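Local coordinates for protein (superoxide dismutase) (Sulfolobus acidocaldarius, PDB 1B06), which uses one iron ion per subunit to convert toxic superoxide radicals into hydrogen peroxide and molecular oxygen, at residues L14-K17 with V18-E22; P23-S26 with K27-D31; D50-E53 with K54-G58; R72-T75 with F76-G80; G99-G103 with A104-L108. All coordinates share one frame; numbering follows the deposited sequence.

Contact 1. Residues L14-K17 with V18-E22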
loop_
_atom_site.group_PDB
_atom_site.type_symbol
_atom_site.label_atom_id
_atom_site.label_comp_id
_atom_site.label_asym_id
_atom_site.label_seq_id
_atom_site.Cartn_x
_atom_site.Cartn_y
_atom_site.Cartn_z
ATOM N N LEU A 14 17.545 -12.527 22.773
ATOM C CA LEU A 14 16.772 -11.538 23.516
ATOM C C LEU A 14 17.731 -10.933 24.538
ATOM O O LEU A 14 18.491 -11.653 25.179
ATOM C CB LEU A 14 15.594 -12.215 24.228
ATOM C CG LEU A 14 14.325 -11.394 24.464
ATOM C CD1 LEU A 14 13.728 -10.966 23.136
ATOM C CD2 LEU A 14 13.329 -12.219 25.242
ATOM N N PRO A 15 17.720 -9.602 24.696
ATOM C CA PRO A 15 18.614 -8.941 25.655
ATOM C C PRO A 15 18.283 -9.147 27.137
ATOM O O PRO A 15 19.016 -8.683 28.008
ATOM C CB PRO A 15 18.546 -7.460 25.263
ATOM C CG PRO A 15 17.726 -7.408 23.994
ATOM C CD PRO A 15 16.883 -8.633 23.976
ATOM N N TYR A 16 17.188 -9.844 27.422
ATOM C CA TYR A 16 16.774 -10.086 28.801
ATOM C C TYR A 16 15.865 -11.305 28.834
ATOM O O TYR A 16 15.623 -11.928 27.800
ATOM C CB TYR A 16 16.019 -8.869 29.343
ATOM C CG TYR A 16 15.238 -8.145 28.272
ATOM C CD1 TYR A 16 14.094 -8.714 27.718
ATOM C CD2 TYR A 16 15.677 -6.924 27.770
ATOM C CE1 TYR A 16 13.411 -8.091 26.686
ATOM C CE2 TYR A 16 15.003 -6.289 26.735
ATOM C CZ TYR A 16 13.874 -6.877 26.196
ATOM O OH TYR A 16 13.217 -6.266 25.155
ATOM N N LYS A 17 15.367 -11.646 30.020
ATOM C CA LYS A 17 14.476 -12.790 30.169
ATOM C C LYS A 17 13.101 -12.407 29.645
ATOM O O LYS A 17 12.736 -11.235 29.669
ATOM C CB LYS A 17 14.390 -13.204 31.635
ATOM C CG LYS A 17 15.700 -13.724 32.193
ATOM C CD LYS A 17 15.471 -14.616 33.401
ATOM C CE LYS A 17 16.755 -14.818 34.195
ATOM N NZ LYS A 17 16.617 -15.886 35.229
ATOM N N VAL A 18 12.342 -13.393 29.175
ATOM C CA VAL A 18 11.020 -13.131 28.607
ATOM C C VAL A 18 10.013 -12.514 29.569
ATOM O O VAL A 18 8.962 -12.038 29.141
ATOM C CB VAL A 18 10.391 -14.412 28.014
ATOM C CG1 VAL A 18 11.262 -14.943 26.891
ATOM C CG2 VAL A 18 10.215 -15.459 29.094
ATOM N N ASP A 19 10.325 -12.523 30.861
ATOM C CA ASP A 19 9.418 -11.949 31.847
ATOM C C ASP A 19 9.989 -10.677 32.458
ATOM O O ASP A 19 9.460 -10.168 33.444
ATOM C CB ASP A 19 9.119 -12.965 32.951
ATOM C CG ASP A 19 10.343 -13.306 33.783
ATOM O OD1 ASP A 19 11.467 -12.941 33.382
ATOM O OD2 ASP A 19 10.183 -13.940 34.844
ATOM N N ALA A 20 11.062 -10.160 31.860
ATOM C CA ALA A 20 11.712 -8.950 32.355
ATOM C C ALA A 20 10.929 -7.648 32.143
ATOM O O ALA A 20 11.222 -6.635 32.786
ATOM C CB ALA A 20 13.094 -8.821 31.731
ATOM N N LEU A 21 9.940 -7.660 31.253
ATOM C CA LEU A 21 9.162 -6.451 30.986
ATOM C C LEU A 21 7.831 -6.397 31.736
ATOM O O LEU A 21 7.050 -5.463 31.558
ATOM C CB LEU A 21 8.908 -6.311 29.484
ATOM C CG LEU A 21 10.158 -6.236 28.607
ATOM C CD1 LEU A 21 9.751 -6.035 27.146
ATOM C CD2 LEU A 21 11.042 -5.093 29.077
ATOM N N GLU A 22 7.567 -7.398 32.569
ATOM C CA GLU A 22 6.328 -7.425 33.333
ATOM C C GLU A 22 6.371 -6.303 34.361
ATOM O O GLU A 22 7.447 -5.935 34.828
ATOM C CB GLU A 22 6.173 -8.772 34.028
ATOM C CG GLU A 22 4.917 -9.505 33.624
ATOM C CD GLU A 22 5.154 -10.978 33.419
ATOM O OE1 GLU A 22 6.181 -11.477 33.916
ATOM O OE2 GLU A 22 4.317 -11.639 32.767
#
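The carbonyl oxygen of K17 accepts a hydrogen bond from the backbone N of A20 at 3.0 Å, closing a type I beta turn over K17-A20 in the loop that leads to helix 27-57. The donor stands well above the carbonyl plane, 57° out of it. A second type I turn, D19-E22, follows, closed by a weak bond from E22 N to D19 O. Because A20 ends in a single methyl, it can sit close to the turn: CB lies 3.2 Å from K17 O and 3.8 Å from Y16 CB. The Y16 side chain, with CG held between its backbone N and carbonyl carbon (chi1 32°), runs past this methyl and crosses the L21 side chain at about a right angle. Y16 CE1 comes within 4.2 Å of L21 CG, while the phenol OH is hydrogen-bonded to the carbonyl of W88 on helix 67-89. L21 is buried and also packs on I30 and M91, a place suited to a branched aliphatic chain. On the solvent side D19 OD1 lies 3.4 Å from K17 CB. Earlier in the loop, L14 crosses V18 at about a right angle, with L14 CD2 3.8 Å from V18 CG1.

Contact 2. Residues P23-S26 with K27-D31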
loop_
_atom_site.group_PDB
_atom_site.type_symbol
_atom_site.label_atom_id
_atom_site.label_comp_id
_atom_site.label_asym_id
_atom_site.label_seq_id
_atom_site.Cartn_x
_atom_site.Cartn_y
_atom_site.Cartn_z
ATOM N N PRO A 23 5.204 -5.762 34.757
ATOM C CA PRO A 23 3.839 -6.096 34.343
ATOM C C PRO A 23 3.344 -5.394 33.079
ATOM O O PRO A 23 2.210 -5.602 32.662
ATOM C CB PRO A 23 3.010 -5.675 35.545
ATOM C CG PRO A 23 3.727 -4.441 36.033
ATOM C CD PRO A 23 5.204 -4.660 35.737
ATOM N N TYR A 24 4.184 -4.565 32.474
ATOM C CA TYR A 24 3.786 -3.821 31.280
ATOM C C TYR A 24 3.511 -4.695 30.064
ATOM O O TYR A 24 2.561 -4.453 29.320
ATOM C CB TYR A 24 4.841 -2.762 30.989
ATOM C CG TYR A 24 5.192 -2.006 32.249
ATOM C CD1 TYR A 24 4.245 -1.200 32.879
ATOM C CD2 TYR A 24 6.441 -2.152 32.856
ATOM C CE1 TYR A 24 4.528 -0.565 34.083
ATOM C CE2 TYR A 24 6.732 -1.521 34.059
ATOM C CZ TYR A 24 5.770 -0.730 34.667
ATOM O OH TYR A 24 6.047 -0.102 35.855
ATOM N N ILE A 25 4.342 -5.709 29.857
ATOM C CA ILE A 25 4.144 -6.652 28.762
ATOM C C ILE A 25 4.423 -8.034 29.335
ATOM O O ILE A 25 5.558 -8.351 29.686
ATOM C CB ILE A 25 5.099 -6.393 27.579
ATOM C CG1 ILE A 25 5.009 -4.926 27.152
ATOM C CG2 ILE A 25 4.733 -7.308 26.410
ATOM C CD1 ILE A 25 5.769 -4.603 25.884
ATOM N N SER A 26 3.381 -8.851 29.436
ATOM C CA SER A 26 3.508 -10.195 29.992
ATOM C C SER A 26 4.488 -11.104 29.250
ATOM O O SER A 26 4.724 -10.949 28.053
ATOM C CB SER A 26 2.133 -10.865 30.043
ATOM O OG SER A 26 1.792 -11.411 28.785
ATOM N N LYS A 27 5.046 -12.064 29.980
ATOM C CA LYS A 27 5.995 -13.013 29.416
ATOM C C LYS A 27 5.338 -13.882 28.354
ATOM O O LYS A 27 6.008 -14.377 27.452
ATOM C CB LYS A 27 6.580 -13.899 30.518
ATOM C CG LYS A 27 5.559 -14.786 31.208
ATOM C CD LYS A 27 5.888 -14.967 32.690
ATOM C CE LYS A 27 4.663 -15.392 33.498
ATOM N NZ LYS A 27 4.263 -16.801 33.221
ATOM N N ASP A 28 4.026 -14.065 28.460
ATOM C CA ASP A 28 3.293 -14.871 27.488
ATOM C C ASP A 28 3.390 -14.241 26.107
ATOM O O ASP A 28 3.465 -14.942 25.098
ATOM C CB ASP A 28 1.821 -14.980 27.879
ATOM C CG ASP A 28 1.607 -15.859 29.090
ATOM O OD1 ASP A 28 2.493 -16.687 29.392
ATOM O OD2 ASP A 28 0.548 -15.720 29.738
ATOM N N ILE A 29 3.383 -12.913 26.072
ATOM C CA ILE A 29 3.471 -12.180 24.820
ATOM C C ILE A 29 4.900 -12.221 24.293
ATOM O O ILE A 29 5.134 -12.582 23.142
ATOM C CB ILE A 29 3.041 -10.714 25.017
ATOM C CG1 ILE A 29 1.515 -10.632 25.102
ATOM C CG2 ILE A 29 3.558 -9.857 23.878
ATOM C CD1 ILE A 29 1.003 -9.298 25.611
ATOM N N ILE A 30 5.851 -11.858 25.145
ATOM C CA ILE A 30 7.256 -11.840 24.765
ATOM C C ILE A 30 7.735 -13.183 24.228
ATOM O O ILE A 30 8.454 -13.244 23.234
ATOM C CB ILE A 30 8.136 -11.427 25.961
ATOM C CG1 ILE A 30 7.720 -10.039 26.444
ATOM C CG2 ILE A 30 9.608 -11.411 25.556
ATOM C CD1 ILE A 30 7.957 -8.931 25.415
ATOM N N ASP A 31 7.330 -14.258 24.887
ATOM C CA ASP A 31 7.726 -15.596 24.473
ATOM C C ASP A 31 7.370 -15.902 23.014
ATOM O O ASP A 31 8.249 -16.201 22.206
ATOM C CB ASP A 31 7.072 -16.628 25.391
ATOM C CG ASP A 31 7.551 -18.040 25.117
ATOM O OD1 ASP A 31 8.771 -18.236 24.932
ATOM O OD2 ASP A 31 6.700 -18.955 25.087
#
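The start of helix 27-57, the first long helix of the alpha-hairpin domain, is capped here by S26, which occupies the N-cap position. S26 is well suited to the place, since its short side chain carries a hydroxyl that can turn back over the first helical turn. Its OG sits between the backbone N and the carbonyl carbon (chi1 82°), and from there it accepts a weak capping bond from I29 N at 3.5 Å. The backbone oxygen of S26 has a different task, to start the regular helical bonding: I30 N donates to S26 O at 3.2 Å, almost straight at 172° and in the carbonyl plane, and I29 N adds a weak, more bent bond to the same S26 O. Outside these segments, the amide of K27 is taken up by the carboxylate of E22, and Q179 accepts from S26 N.

Beneath the polar cap lies an apolar contact among three buried isoleucines. I25 CG2 approaches I30 CD1 at 3.7 Å and I29 CG2 at 3.8 Å, and its side chain crosses both partners at about a right angle. Beta-branching gives I25 a methyl close to the backbone, so one group can touch two residues of the helix. I29 also packs on L178 and Q179, and its side chain is about 4 Å from that of the iron ligand H33, one turn further on. The whole is a serine N-cap with a hydrophobic staple between I25 and I30, a characteristic way to begin a helix.

Contact 3. Residues D50-E53 with K54-G58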
loop_
_atom_site.group_PDB
_atom_site.type_symbol
_atom_site.label_atom_id
_atom_site.label_comp_id
_atom_site.label_asym_id
_atom_site.label_seq_id
_atom_site.Cartn_x
_atom_site.Cartn_y
_atom_site.Cartn_z
ATOM N N ASP A 50 17.164 -18.076 -0.559
ATOM C CA ASP A 50 17.587 -19.305 -1.207
ATOM C C ASP A 50 17.073 -19.296 -2.649
ATOM O O ASP A 50 17.821 -19.580 -3.587
ATOM C CB ASP A 50 17.015 -20.517 -0.469
ATOM C CG ASP A 50 17.692 -20.765 0.862
ATOM O OD1 ASP A 50 18.863 -20.365 1.020
ATOM O OD2 ASP A 50 17.053 -21.360 1.752
ATOM N N ARG A 51 15.794 -18.963 -2.815
ATOM C CA ARG A 51 15.178 -18.910 -4.135
ATOM C C ARG A 51 15.819 -17.838 -5.010
ATOM O O ARG A 51 16.098 -18.076 -6.184
ATOM C CB ARG A 51 13.677 -18.644 -4.015
ATOM C CG ARG A 51 12.844 -19.905 -3.975
ATOM C CD ARG A 51 11.371 -19.592 -3.805
ATOM N NE ARG A 51 10.698 -19.346 -5.079
ATOM C CZ ARG A 51 10.523 -20.260 -6.033
ATOM N NH1 ARG A 51 10.976 -21.494 -5.868
ATOM N NH2 ARG A 51 9.877 -19.944 -7.151
ATOM N N LEU A 52 16.050 -16.660 -4.440
ATOM C CA LEU A 52 16.664 -15.576 -5.197
ATOM C C LEU A 52 18.062 -15.989 -5.657
ATOM O O LEU A 52 18.478 -15.695 -6.779
ATOM C CB LEU A 52 16.748 -14.303 -4.343
ATOM C CG LEU A 52 17.248 -13.033 -5.054
ATOM C CD1 LEU A 52 16.411 -12.773 -6.307
ATOM C CD2 LEU A 52 17.164 -11.840 -4.109
ATOM N N GLU A 53 18.785 -16.672 -4.781
ATOM C CA GLU A 53 20.127 -17.131 -5.098
ATOM C C GLU A 53 20.084 -18.108 -6.274
ATOM O O GLU A 53 20.885 -18.012 -7.207
ATOM C CB GLU A 53 20.739 -17.811 -3.878
ATOM C CG GLU A 53 22.223 -18.031 -3.966
ATOM C CD GLU A 53 22.772 -18.697 -2.726
ATOM O OE1 GLU A 53 22.427 -19.870 -2.484
ATOM O OE2 GLU A 53 23.543 -18.047 -1.991
ATOM N N LYS A 54 19.144 -19.046 -6.224
ATOM C CA LYS A 54 18.987 -20.043 -7.280
ATOM C C LYS A 54 18.681 -19.353 -8.600
ATOM O O LYS A 54 19.215 -19.716 -9.650
ATOM C CB LYS A 54 17.839 -20.991 -6.944
ATOM C CG LYS A 54 18.228 -22.154 -6.062
ATOM C CD LYS A 54 17.103 -23.177 -6.013
ATOM C CE LYS A 54 17.232 -24.092 -4.801
ATOM N NZ LYS A 54 16.121 -23.885 -3.824
ATOM N N LEU A 55 17.804 -18.358 -8.526
ATOM C CA LEU A 55 17.387 -17.581 -9.686
ATOM C C LEU A 55 18.595 -16.899 -10.315
ATOM O O LEU A 55 18.769 -16.927 -11.533
ATOM C CB LEU A 55 16.353 -16.540 -9.248
ATOM C CG LEU A 55 15.790 -15.492 -10.204
ATOM C CD1 LEU A 55 14.473 -14.995 -9.641
ATOM C CD2 LEU A 55 16.754 -14.329 -10.354
ATOM N N ILE A 56 19.432 -16.298 -9.478
ATOM C CA ILE A 56 20.622 -15.612 -9.953
ATOM C C ILE A 56 21.610 -16.586 -10.604
ATOM O O ILE A 56 22.204 -16.279 -11.636
ATOM C CB ILE A 56 21.317 -14.862 -8.798
ATOM C CG1 ILE A 56 20.411 -13.730 -8.301
ATOM C CG2 ILE A 56 22.663 -14.314 -9.261
ATOM C CD1 ILE A 56 20.927 -13.016 -7.069
ATOM N N LYS A 57 21.774 -17.759 -9.998
ATOM C CA LYS A 57 22.686 -18.780 -10.513
ATOM C C LYS A 57 22.174 -19.395 -11.808
ATOM O O LYS A 57 22.958 -19.793 -12.668
ATOM C CB LYS A 57 22.866 -19.899 -9.484
ATOM C CG LYS A 57 23.574 -19.480 -8.211
ATOM C CD LYS A 57 24.552 -20.546 -7.750
ATOM C CE LYS A 57 23.938 -21.435 -6.680
ATOM N NZ LYS A 57 24.589 -21.232 -5.354
ATOM N N GLY A 58 20.857 -19.487 -11.936
ATOM C CA GLY A 58 20.273 -20.068 -13.130
ATOM C C GLY A 58 19.657 -21.427 -12.845
ATOM O O GLY A 58 19.132 -22.085 -13.748
#
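L52 and I56 pack together on the buried side of the last turns of helix 27-57, with L52 CG 4.2 Å from I56 CD1. I56 CG1, set anti to the carbonyl carbon and beside the backbone N (chi1 -66°), presses against L52 O at 3.1 Å, and L52 CD1 meets L55 CD2 at a similar 4.3 Å to the first pair. Branched aliphatic residues suit this face, where L52 packs on L74, L55 on L67, and I56 on Y113 of the second subunit.

The solvent side is held more loosely. E53 and K57 lie alongside each other, pointing the same way, but their salt bridge is long, 3.8 Å from E53 OE1 to K57 NZ. The other oxygen, E53 OE2, accepts from the backbone N of L6, and D50 bridges to R8.

Beneath both faces runs the regular alpha-helical bonding, from K54 N to D50 O at 3.0 Å through K57 N to E53 O at 2.9 Å. G58 then leaves the helix with positive phi, a conformation easily taken by glycine. This end of the helix lies against helix 67-89, while R51 reaches the third subunit through a salt bridge to D66 and I56 O accepts from R118 of the second.

Contact 4. Residues R72-T75 with F76-G80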
loop_
_atom_site.group_PDB
_atom_site.type_symbol
_atom_site.label_atom_id
_atom_site.label_comp_id
_atom_site.label_asym_id
_atom_site.label_seq_id
_atom_site.Cartn_x
_atom_site.Cartn_y
_atom_site.Cartn_z
ATOM N N ARG A 72 8.728 -8.759 -2.964
ATOM C CA ARG A 72 7.835 -8.210 -1.955
ATOM C C ARG A 72 7.861 -9.066 -0.681
ATOM O O ARG A 72 7.670 -8.560 0.429
ATOM C CB ARG A 72 6.409 -8.100 -2.500
ATOM C CG ARG A 72 5.584 -7.047 -1.774
ATOM C CD ARG A 72 4.401 -6.534 -2.587
ATOM N NE ARG A 72 3.647 -5.525 -1.843
ATOM C CZ ARG A 72 2.608 -5.789 -1.054
ATOM N NH1 ARG A 72 2.182 -7.036 -0.893
ATOM N NH2 ARG A 72 1.988 -4.799 -0.427
ATOM N N GLY A 73 8.108 -10.361 -0.843
ATOM C CA GLY A 73 8.173 -11.241 0.310
ATOM C C GLY A 73 9.393 -10.895 1.133
ATOM O O GLY A 73 9.414 -11.072 2.348
ATOM N N LEU A 74 10.417 -10.386 0.460
ATOM C CA LEU A 74 11.646 -10.012 1.137
ATOM C C LEU A 74 11.525 -8.726 1.961
ATOM O O LEU A 74 12.082 -8.666 3.061
ATOM C CB LEU A 74 12.791 -9.899 0.125
ATOM C CG LEU A 74 13.360 -11.256 -0.305
ATOM C CD1 LEU A 74 14.214 -11.085 -1.543
ATOM C CD2 LEU A 74 14.185 -11.857 0.828
ATOM N N THR A 75 10.818 -7.700 1.462
ATOM C CA THR A 75 10.676 -6.467 2.260
ATOM C C THR A 75 9.869 -6.781 3.493
ATOM O O THR A 75 10.124 -6.246 4.562
ATOM C CB THR A 75 9.890 -5.308 1.590
ATOM O OG1 THR A 75 9.227 -5.756 0.407
ATOM C CG2 THR A 75 10.803 -4.172 1.304
ATOM N N PHE A 76 8.865 -7.628 3.314
ATOM C CA PHE A 76 8.010 -8.029 4.409
ATOM C C PHE A 76 8.835 -8.692 5.509
ATOM O O PHE A 76 8.869 -8.223 6.653
ATOM C CB PHE A 76 6.939 -9.000 3.908
ATOM C CG PHE A 76 6.077 -9.549 5.001
ATOM C CD1 PHE A 76 5.262 -8.703 5.749
ATOM C CD2 PHE A 76 6.121 -10.898 5.329
ATOM C CE1 PHE A 76 4.504 -9.193 6.818
ATOM C CE2 PHE A 76 5.366 -11.401 6.397
ATOM C CZ PHE A 76 4.558 -10.545 7.142
ATOM N N ASN A 77 9.521 -9.770 5.152
ATOM C CA ASN A 77 10.325 -10.517 6.110
ATOM C C ASN A 77 11.586 -9.833 6.627
ATOM O O ASN A 77 11.855 -9.867 7.824
ATOM C CB ASN A 77 10.682 -11.877 5.521
ATOM C CG ASN A 77 9.512 -12.836 5.544
ATOM O OD1 ASN A 77 9.025 -13.200 6.608
ATOM N ND2 ASN A 77 9.053 -13.243 4.371
ATOM N N ILE A 78 12.365 -9.216 5.744
ATOM C CA ILE A 78 13.592 -8.561 6.186
ATOM C C ILE A 78 13.290 -7.404 7.137
ATOM O O ILE A 78 13.985 -7.212 8.137
ATOM C CB ILE A 78 14.422 -8.048 4.988
ATOM C CG1 ILE A 78 14.811 -9.229 4.089
ATOM C CG2 ILE A 78 15.683 -7.343 5.488
ATOM C CD1 ILE A 78 15.741 -8.865 2.938
ATOM N N ASN A 79 12.258 -6.628 6.818
ATOM C CA ASN A 79 11.867 -5.510 7.668
ATOM C C ASN A 79 11.309 -6.070 8.978
ATOM O O ASN A 79 11.570 -5.531 10.052
ATOM C CB ASN A 79 10.809 -4.646 6.969
ATOM C CG ASN A 79 11.425 -3.513 6.156
ATOM O OD1 ASN A 79 12.193 -2.705 6.680
ATOM N ND2 ASN A 79 11.087 -3.448 4.867
ATOM N N GLY A 80 10.547 -7.156 8.886
ATOM C CA GLY A 80 9.988 -7.757 10.082
ATOM C C GLY A 80 11.085 -8.134 11.064
ATOM O O GLY A 80 10.963 -7.929 12.272
#
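F76 stands in the middle of helix 67-89, the second long helix of the alpha-hairpin domain, and its N donates to R72 O at 3.3 Å. T75 OG1 donates to the same oxygen from the same face of its plane, so R72 O is gripped twice. The F76 side chain swings anti to its backbone nitrogen (chi1 175°), which leaves G73 O near the ring plane at the edge.

N77 follows and doubles the bonding to G73. Its backbone N donates to G73 O at 3.1 Å and its side-chain ND2 to the same atom at 3.0 Å, the two arriving from opposite faces of the carbonyl plane. An asparagine is short enough to fold back on the preceding turn in this way. N77 also packs on Y41 and A45 of helix 27-57.

I78 brings an apolar contact, its CD1 lying 4.0 Å from L74 CD2. N79 repeats the doubled grip, now on T75 O, and lies side by side with T75, pointing the same way, so that T75 CG2 rests 3.6 Å from N79 ND2. Its amide also ties subunits together, since ND2 donates to the carbonyl of H159 and OD1 accepts from A161 N, both of the second subunit.

At G80 the carbonyl accepts from ND1 of the iron ligand H84, a second-shell bond that probably helps to orient that imidazole. The amide of the same glycine continues the helix, G80 N donating to F76 O at 3.0 Å.

Contact 5. Residues G99-G103 with A104-L108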
loop_
_atom_site.group_PDB
_atom_site.type_symbol
_atom_site.label_atom_id
_atom_site.label_comp_id
_atom_site.label_asym_id
_atom_site.label_seq_id
_atom_site.Cartn_x
_atom_site.Cartn_y
_atom_site.Cartn_z
ATOM N N GLY A 99 11.284 6.313 32.370
ATOM C CA GLY A 99 11.839 7.592 32.765
ATOM C C GLY A 99 11.820 8.632 31.663
ATOM O O GLY A 99 10.968 8.607 30.774
ATOM N N LYS A 100 12.774 9.549 31.727
ATOM C CA LYS A 100 12.890 10.626 30.759
ATOM C C LYS A 100 14.209 10.500 30.001
ATOM O O LYS A 100 15.194 10.003 30.542
ATOM C CB LYS A 100 12.842 11.964 31.499
ATOM C CG LYS A 100 12.603 13.174 30.613
ATOM C CD LYS A 100 13.794 14.121 30.634
ATOM C CE LYS A 100 13.969 14.824 29.297
ATOM N NZ LYS A 100 13.902 16.306 29.443
ATOM N N PRO A 101 14.247 10.937 28.734
ATOM C CA PRO A 101 15.507 10.830 27.995
ATOM C C PRO A 101 16.544 11.812 28.524
ATOM O O PRO A 101 16.230 12.679 29.329
ATOM C CB PRO A 101 15.107 11.133 26.554
ATOM C CG PRO A 101 13.882 11.966 26.674
ATOM C CD PRO A 101 13.169 11.514 27.914
ATOM N N GLY A 102 17.782 11.663 28.072
ATOM C CA GLY A 102 18.843 12.552 28.498
ATOM C C GLY A 102 19.787 12.778 27.339
ATOM O O GLY A 102 19.511 12.353 26.226
ATOM N N GLY A 103 20.897 13.457 27.592
ATOM C CA GLY A 103 21.862 13.705 26.538
ATOM C C GLY A 103 21.344 14.529 25.378
ATOM O O GLY A 103 20.441 15.344 25.535
ATOM N N ALA A 104 21.935 14.306 24.209
ATOM C CA ALA A 104 21.574 15.016 22.990
ATOM C C ALA A 104 20.119 14.809 22.605
ATOM O O ALA A 104 19.464 15.724 22.097
ATOM C CB ALA A 104 22.471 14.565 21.854
ATOM N N LEU A 105 19.608 13.608 22.847
ATOM C CA LEU A 105 18.221 13.300 22.510
ATOM C C LEU A 105 17.250 14.183 23.281
ATOM O O LEU A 105 16.325 14.746 22.702
ATOM C CB LEU A 105 17.908 11.824 22.792
ATOM C CG LEU A 105 16.470 11.388 22.472
ATOM C CD1 LEU A 105 16.173 11.601 20.995
ATOM C CD2 LEU A 105 16.283 9.931 22.836
ATOM N N ALA A 106 17.456 14.303 24.589
ATOM C CA ALA A 106 16.580 15.127 25.416
ATOM C C ALA A 106 16.652 16.585 24.975
ATOM O O ALA A 106 15.662 17.305 25.034
ATOM C CB ALA A 106 16.968 14.999 26.888
ATOM N N ASP A 107 17.827 17.011 24.527
ATOM C CA ASP A 107 18.018 18.383 24.078
ATOM C C ASP A 107 17.278 18.659 22.770
ATOM O O ASP A 107 16.658 19.706 22.613
ATOM C CB ASP A 107 19.509 18.673 23.900
ATOM C CG ASP A 107 19.764 20.027 23.294
ATOM O OD1 ASP A 107 19.377 21.036 23.922
ATOM O OD2 ASP A 107 20.348 20.080 22.191
ATOM N N LEU A 108 17.347 17.715 21.835
ATOM C CA LEU A 108 16.676 17.872 20.549
ATOM C C LEU A 108 15.162 17.847 20.726
ATOM O O LEU A 108 14.444 18.591 20.065
ATOM C CB LEU A 108 17.103 16.761 19.579
ATOM C CG LEU A 108 18.502 16.892 18.963
ATOM C CD1 LEU A 108 18.669 15.901 17.813
ATOM C CD2 LEU A 108 18.707 18.315 18.475
HETATM O O HOH W 1 13.304 16.290 26.674
#
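P101 and A106 face each other where the chain enters helix 103-113, both directing their CB atoms across the contact, 4.3 Å apart. The small A106 methyl fits closely against the loop backbone, 3.4 Å from P101 O. With chi1 at 180°, L105 carries its branch past its carbonyl side, and its CD2 meets the same P101 CB at 4.1 Å. Proline suits this buried place as a compact apolar ring, and W197 and F116 pack on it as well; L105 reaches L147 of the sheet.

K100 approaches A106 from a different direction. Its chain is bent at each torsion beyond CG, so that CE passes 3.9 Å from A106 CB and the ammonium group continues to a water. K100 NZ donates to that water at 2.8 Å, and the water donates in turn to A106 O.

Two backbone bonds join the loop to the helix. A106 N reaches G102 O from above its carbonyl plane, whereas D107 N meets G103 O in the plane, at 3.3 Å. G103 takes a positive phi (62°), where a CB would crowd the next amide, A104 N, so glycine suits the place. D107 forms a salt bridge with K111. The amides of A104 and L105 are satisfied by the two carboxylate oxygens of E201, an acid remote in sequence, whose negative charge probably interacts favourably with the helix dipole.

How the contacts relate
Along the chain the five contacts come in series. Contacts 1 and 2 adjoin, their centres about 8 Å apart, and touch where E22 and K27 meet at the entry to helix 27-57. Contact 3 lies near the far end of that helix, its centre about 39 Å from that of contact 2. Contact 4, on helix 67-89, touches contact 3 through L52 and L74, so the two arms of the alpha-hairpin pack together there, and both meet the second subunit. Contact 5 belongs to the C-terminal domain, on the opposite side of the chain's centre from contact 3. Residues of contacts 2 and 4 come within about 8 Å of the iron, against about 11 Å for contact 1.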